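Local coordinates for protein formiminotetrahydrofolate cyclodeaminase (Thermotoga maritima, PDB 1O5H) that probably converts 5-formiminotetrahydrofolate to 5,10-methenyltetrahydrofolate with release of ammonia, at residues 97-102 with 112-117; 123-128 with 186-191. One frame throughout, in Å; residues are numbered along the deposited sequence.

Interaction 1. Residues 97-102 with 112-117; sequences EKVMKA and NALKEA
Lys98 swings CG to the side of its CB opposite the backbone N (chi1 -163°) and then runs straight out to its ammonium group, where the equally extended chain of Glu116 meets it; the two chains slant across one another and come together at their charged ends. The setting is a helical hairpin in an all-alpha fold: helix 68-100 ends, a short loop follows, and helix 107-141 comes back along it. Lys98 NZ and Glu116 OE1 form a hydrogen-bonded salt bridge of 2.8 Å, the nitrogen lying on the syn side of the oxygen and 28° out of the carboxylate plane. Glu116 OE2 is farther from Lys98 NZ, at 3.5 Å, so OE1 is the nearer of the two oxygens. Both residues are exposed, so this bridge lies on the outer flank of the hairpin.

Beneath it the contact becomes apolar and close. Val99 faces Ala113, and the small alanine side chain lets their CA atoms come within 5.3 Å. With chi1 at 162°, the valine lays CG2 beside its backbone N, from where that methyl settles between two alanines one helical turn apart: Ala113 CB at 3.7 Å from CG2 and Ala117 CB at 3.9 Å. The same methyl also rests on the backbone between Ala113 C and Leu114 N. Lys101 then leaves helical geometry, although its N still bonds to Glu97 O, and the chain turns off into the loop. Farther round helix 107-141, Leu114 touches Glu174 and Ile175, and Lys115 forms a salt bridge with Asp177. Val99's other methyl serves Leu114, whose side chain crosses the valine at about a right angle and brings CD2 to 4.1 Å from CG1.

Interaction 2. Residues 123-128 with 186-191; sequences DVIRVM and EELEEQ
Arg126 reaches across to Glu187 between two neighbouring helices of the all-alpha bundle, 107-141 and 178-206, which here run in nearly the same direction, 23° apart, with their axes 10.5 Å from each other. Glu187 holds CG anti to its backbone N (chi1 -167°), the start of an extended chain that carries the carboxylate across to the arginine. Arg126, stretched from CG to NE, presents a face of its guanidinium: Glu187 OE2 lies over that face, 2.7 Å from Arg126 NE, and the two planes are turned 75° apart. The bridge therefore reads as a pairing of charges, and Asp123 OD1 joins the network through a longer approach to the same nitrogen. With an alanine at Glu187, Arg126 would probably keep just the long pairing with Asp123 in this network, and its guanidinium would be freer to turn.

Deeper between the helices, Ile125 packs its CD1 against Leu188 CD1 at 3.8 Å and its CG2 against Gln191 CB at 3.6 Å. Gln191 bends at chi2, turning its amide oxygen toward the arginine chain; that oxygen accepts a weak hydrogen bond from Lys129, and Gln191 OE1 rests 3.3 Å from Arg126 CG.

Helix 107-141 takes part in both contacts, offering its earlier part to helix 68-100 in interaction 1 and a later part to helix 178-206 in interaction 2. The centres of the two contacts are about 20 Å apart and the two do not touch. Interaction 1 lies toward one end of the bundle, its centre about 21 Å from that of the chain, beside a loop, and is partly buried; interaction 2, about 9 Å from that centre, is a buried contact between helices distant in sequence. Each combines an apolar patch with a salt bridge at its more open side, but alanines allow close backbones in the first, whereas larger side chains span the wider gap in the second. Lysine pairs with one glutamate; arginine joins a three-residue network.

Interaction 1. Residues 97-102 with 112-117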
loop_
_atom_site.group_PDB
_atom_site.type_symbol
_atom_site.label_atom_id
_atom_site.label_comp_id
_atom_site.label_asym_id
_atom_site.label_seq_id
_atom_site.Cartn_x
_atom_site.Cartn_y
_atom_site.Cartn_z
ATOM N N GLU A 97 22.949 -1.782 -0.776
ATOM C CA GLU A 97 24.275 -1.219 -1.046
ATOM C C GLU A 97 25.337 -2.232 -0.718
ATOM O O GLU A 97 26.191 -2.516 -1.537
ATOM C CB GLU A 97 24.554 0.042 -0.221
ATOM C CG GLU A 97 23.511 1.145 -0.330
ATOM C CD GLU A 97 23.528 1.898 -1.655
ATOM O OE1 GLU A 97 24.379 1.598 -2.524
ATOM O OE2 GLU A 97 22.679 2.809 -1.821
ATOM N N LYS A 98 25.275 -2.767 0.492
ATOM C CA LYS A 98 26.214 -3.764 0.957
ATOM C C LYS A 98 26.309 -5.006 0.047
ATOM O O LYS A 98 27.404 -5.440 -0.272
ATOM C CB LYS A 98 25.860 -4.147 2.376
ATOM C CG LYS A 98 26.959 -4.834 3.095
ATOM C CD LYS A 98 26.485 -5.399 4.418
ATOM C CE LYS A 98 27.653 -6.027 5.171
ATOM N NZ LYS A 98 27.280 -6.409 6.560
ATOM N N VAL A 99 25.178 -5.561 -0.386
ATOM C CA VAL A 99 25.183 -6.676 -1.357
ATOM C C VAL A 99 25.819 -6.281 -2.701
ATOM O O VAL A 99 26.744 -6.944 -3.164
ATOM C CB VAL A 99 23.765 -7.277 -1.582
ATOM C CG1 VAL A 99 23.686 -8.099 -2.887
ATOM C CG2 VAL A 99 23.357 -8.126 -0.391
HETATM N N MSE A 100 25.325 -5.205 -3.318
HETATM C CA MSE A 100 25.867 -4.718 -4.586
HETATM C C MSE A 100 27.356 -4.446 -4.421
HETATM O O MSE A 100 28.144 -4.848 -5.280
HETATM C CB MSE A 100 25.096 -3.485 -5.083
HETATM C CG MSE A 100 25.601 -2.845 -6.379
HETATM SE SE MSE A 100 26.768 -1.230 -6.104
HETATM C CE MSE A 100 28.659 -1.867 -6.854
ATOM N N LYS A 101 27.748 -3.807 -3.312
ATOM C CA LYS A 101 29.173 -3.538 -3.032
ATOM C C LYS A 101 29.891 -4.770 -2.487
ATOM O O LYS A 101 30.761 -4.669 -1.627
ATOM C CB LYS A 101 29.350 -2.353 -2.075
ATOM N N ALA A 102 29.506 -5.935 -2.992
ATOM C CA ALA A 102 30.128 -7.201 -2.628
ATOM C C ALA A 102 30.002 -8.229 -3.752
ATOM O O ALA A 102 30.651 -9.278 -3.684
ATOM C CB ALA A 102 29.538 -7.742 -1.341
ATOM N N ASN A 112 27.189 -13.665 3.103
ATOM C CA ASN A 112 26.765 -13.083 4.361
ATOM C C ASN A 112 25.910 -11.820 4.174
ATOM O O ASN A 112 24.955 -11.587 4.925
ATOM C CB ASN A 112 27.987 -12.798 5.221
ATOM C CG ASN A 112 27.785 -11.627 6.136
ATOM O OD1 ASN A 112 27.166 -11.756 7.194
ATOM N ND2 ASN A 112 28.308 -10.462 5.737
ATOM N N ALA A 113 26.239 -11.010 3.172
ATOM C CA ALA A 113 25.493 -9.790 2.914
ATOM C C ALA A 113 24.118 -10.175 2.437
ATOM O O ALA A 113 23.112 -9.632 2.908
ATOM C CB ALA A 113 26.184 -8.965 1.875
ATOM N N LEU A 114 24.087 -11.129 1.509
ATOM C CA LEU A 114 22.840 -11.676 1.017
ATOM C C LEU A 114 21.907 -12.124 2.157
ATOM O O LEU A 114 20.706 -11.878 2.089
ATOM C CB LEU A 114 23.125 -12.810 0.047
ATOM C CG LEU A 114 23.597 -12.441 -1.355
ATOM C CD1 LEU A 114 24.255 -13.667 -1.955
ATOM C CD2 LEU A 114 22.423 -11.977 -2.221
ATOM N N LYS A 115 22.468 -12.736 3.203
ATOM C CA LYS A 115 21.680 -13.190 4.350
ATOM C C LYS A 115 21.064 -12.022 5.073
ATOM O O LYS A 115 19.865 -12.012 5.349
ATOM C CB LYS A 115 22.517 -14.008 5.337
ATOM C CG LYS A 115 22.758 -15.459 4.916
ATOM C CD LYS A 115 23.657 -16.182 5.904
ATOM C CE LYS A 115 24.362 -17.370 5.275
ATOM N NZ LYS A 115 24.524 -18.400 6.323
ATOM N N GLU A 116 21.888 -11.028 5.382
ATOM C CA GLU A 116 21.394 -9.852 6.080
ATOM C C GLU A 116 20.301 -9.226 5.258
ATOM O O GLU A 116 19.239 -8.919 5.785
ATOM C CB GLU A 116 22.503 -8.841 6.330
ATOM C CG GLU A 116 23.409 -9.221 7.483
ATOM C CD GLU A 116 24.541 -8.237 7.690
ATOM O OE1 GLU A 116 24.603 -7.223 6.959
ATOM O OE2 GLU A 116 25.381 -8.479 8.586
ATOM N N ALA A 117 20.549 -9.068 3.959
ATOM C CA ALA A 117 19.574 -8.441 3.078
ATOM C C ALA A 117 18.239 -9.182 3.083
ATOM O O ALA A 117 17.185 -8.573 3.164
ATOM C CB ALA A 117 20.109 -8.349 1.697
#

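Interaction 2. Residues 123-128 with 186-191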
loop_
_atom_site.group_PDB
_atom_site.type_symbol
_atom_site.label_atom_id
_atom_site.label_comp_id
_atom_site.label_asym_id
_atom_site.label_seq_id
_atom_site.Cartn_x
_atom_site.Cartn_y
_atom_site.Cartn_z
ATOM N N ASP A 123 11.846 -9.315 8.348
ATOM C CA ASP A 123 11.479 -8.532 9.523
ATOM C C ASP A 123 10.247 -7.697 9.266
ATOM O O ASP A 123 9.342 -7.681 10.094
ATOM C CB ASP A 123 12.657 -7.718 10.037
ATOM C CG ASP A 123 13.693 -8.605 10.729
ATOM O OD1 ASP A 123 13.330 -9.766 11.044
ATOM O OD2 ASP A 123 14.875 -8.260 10.997
ATOM N N VAL A 124 10.176 -7.064 8.095
ATOM C CA VAL A 124 8.993 -6.297 7.734
ATOM C C VAL A 124 7.772 -7.178 7.840
ATOM O O VAL A 124 6.760 -6.770 8.413
ATOM C CB VAL A 124 9.054 -5.728 6.309
ATOM C CG1 VAL A 124 7.756 -5.053 5.978
ATOM C CG2 VAL A 124 10.184 -4.736 6.182
ATOM N N ILE A 125 7.864 -8.389 7.309
ATOM C CA ILE A 125 6.745 -9.323 7.378
ATOM C C ILE A 125 6.334 -9.635 8.810
ATOM O O ILE A 125 5.157 -9.784 9.122
ATOM C CB ILE A 125 7.084 -10.624 6.661
ATOM C CG1 ILE A 125 7.098 -10.406 5.152
ATOM C CG2 ILE A 125 6.075 -11.680 7.006
ATOM C CD1 ILE A 125 7.609 -11.578 4.365
ATOM N N ARG A 126 7.304 -9.740 9.701
ATOM C CA ARG A 126 6.934 -10.037 11.067
ATOM C C ARG A 126 6.110 -8.908 11.611
ATOM O O ARG A 126 5.102 -9.156 12.241
ATOM C CB ARG A 126 8.142 -10.219 11.941
ATOM C CG ARG A 126 8.959 -11.428 11.686
ATOM C CD ARG A 126 9.970 -11.558 12.774
ATOM N NE ARG A 126 11.058 -12.440 12.406
ATOM C CZ ARG A 126 11.846 -13.012 13.297
ATOM N NH1 ARG A 126 12.844 -13.811 12.903
ATOM N NH2 ARG A 126 11.620 -12.789 14.591
ATOM N N VAL A 127 6.528 -7.671 11.375
ATOM C CA VAL A 127 5.705 -6.539 11.791
ATOM C C VAL A 127 4.312 -6.647 11.166
ATOM O O VAL A 127 3.303 -6.452 11.841
ATOM C CB VAL A 127 6.335 -5.189 11.441
ATOM C CG1 VAL A 127 5.449 -4.060 11.929
ATOM C CG2 VAL A 127 7.761 -5.065 12.035
HETATM N N MSE A 128 4.248 -7.014 9.898
HETATM C CA MSE A 128 2.947 -7.216 9.280
HETATM C C MSE A 128 2.136 -8.273 9.997
HETATM O O MSE A 128 0.951 -8.067 10.250
HETATM C CB MSE A 128 3.063 -7.533 7.788
HETATM C CG MSE A 128 3.535 -6.343 6.954
HETATM SE SE MSE A 128 2.394 -4.725 7.165
HETATM C CE MSE A 128 3.252 -3.790 8.687
ATOM N N GLU A 186 10.725 -21.617 5.812
ATOM C CA GLU A 186 9.829 -22.100 6.826
ATOM C C GLU A 186 9.109 -20.977 7.598
ATOM O O GLU A 186 7.867 -20.968 7.692
ATOM C CB GLU A 186 10.584 -22.958 7.792
ATOM C CG GLU A 186 9.638 -23.715 8.674
ATOM C CD GLU A 186 8.882 -24.741 7.879
ATOM O OE1 GLU A 186 9.440 -25.843 7.674
ATOM O OE2 GLU A 186 7.756 -24.436 7.449
ATOM N N GLU A 187 9.896 -20.045 8.139
ATOM C CA GLU A 187 9.370 -18.875 8.809
ATOM C C GLU A 187 8.405 -18.135 7.906
ATOM O O GLU A 187 7.296 -17.803 8.279
ATOM C CB GLU A 187 10.503 -17.934 9.139
ATOM C CG GLU A 187 10.076 -16.856 10.115
ATOM C CD GLU A 187 11.144 -15.806 10.393
ATOM O OE1 GLU A 187 12.289 -15.953 9.941
ATOM O OE2 GLU A 187 10.824 -14.819 11.086
ATOM N N LEU A 188 8.842 -17.857 6.694
ATOM C CA LEU A 188 7.971 -17.211 5.733
ATOM C C LEU A 188 6.613 -17.918 5.643
ATOM O O LEU A 188 5.576 -17.283 5.595
ATOM C CB LEU A 188 8.649 -17.214 4.384
ATOM C CG LEU A 188 7.859 -16.675 3.229
ATOM C CD1 LEU A 188 7.286 -15.318 3.585
ATOM C CD2 LEU A 188 8.793 -16.576 2.020
ATOM N N GLU A 189 6.629 -19.242 5.640
ATOM C CA GLU A 189 5.439 -20.047 5.417
ATOM C C GLU A 189 4.422 -19.806 6.529
ATOM O O GLU A 189 3.210 -19.650 6.293
ATOM C CB GLU A 189 5.887 -21.497 5.402
ATOM C CG GLU A 189 5.050 -22.387 4.526
ATOM C CD GLU A 189 5.583 -23.802 4.445
ATOM O OE1 GLU A 189 5.921 -24.437 5.488
ATOM O OE2 GLU A 189 5.627 -24.292 3.317
ATOM N N GLU A 190 4.955 -19.766 7.746
ATOM C CA GLU A 190 4.205 -19.531 8.959
ATOM C C GLU A 190 3.673 -18.123 9.061
ATOM O O GLU A 190 2.501 -17.926 9.381
ATOM C CB GLU A 190 5.117 -19.714 10.106
ATOM C CG GLU A 190 5.975 -20.918 9.968
ATOM C CD GLU A 190 5.851 -21.749 11.183
ATOM O OE1 GLU A 190 4.659 -22.080 11.454
ATOM O OE2 GLU A 190 6.900 -22.012 11.846
ATOM N N GLN A 191 4.525 -17.138 8.812
ATOM C CA GLN A 191 4.053 -15.780 8.877
ATOM C C GLN A 191 2.937 -15.645 7.859
ATOM O O GLN A 191 1.886 -15.081 8.133
ATOM C CB GLN A 191 5.178 -14.798 8.626
ATOM C CG GLN A 191 6.368 -14.985 9.555
ATOM C CD GLN A 191 6.051 -14.710 10.988
ATOM O OE1 GLN A 191 6.617 -13.803 11.584
ATOM N NE2 GLN A 191 5.159 -15.499 11.559
#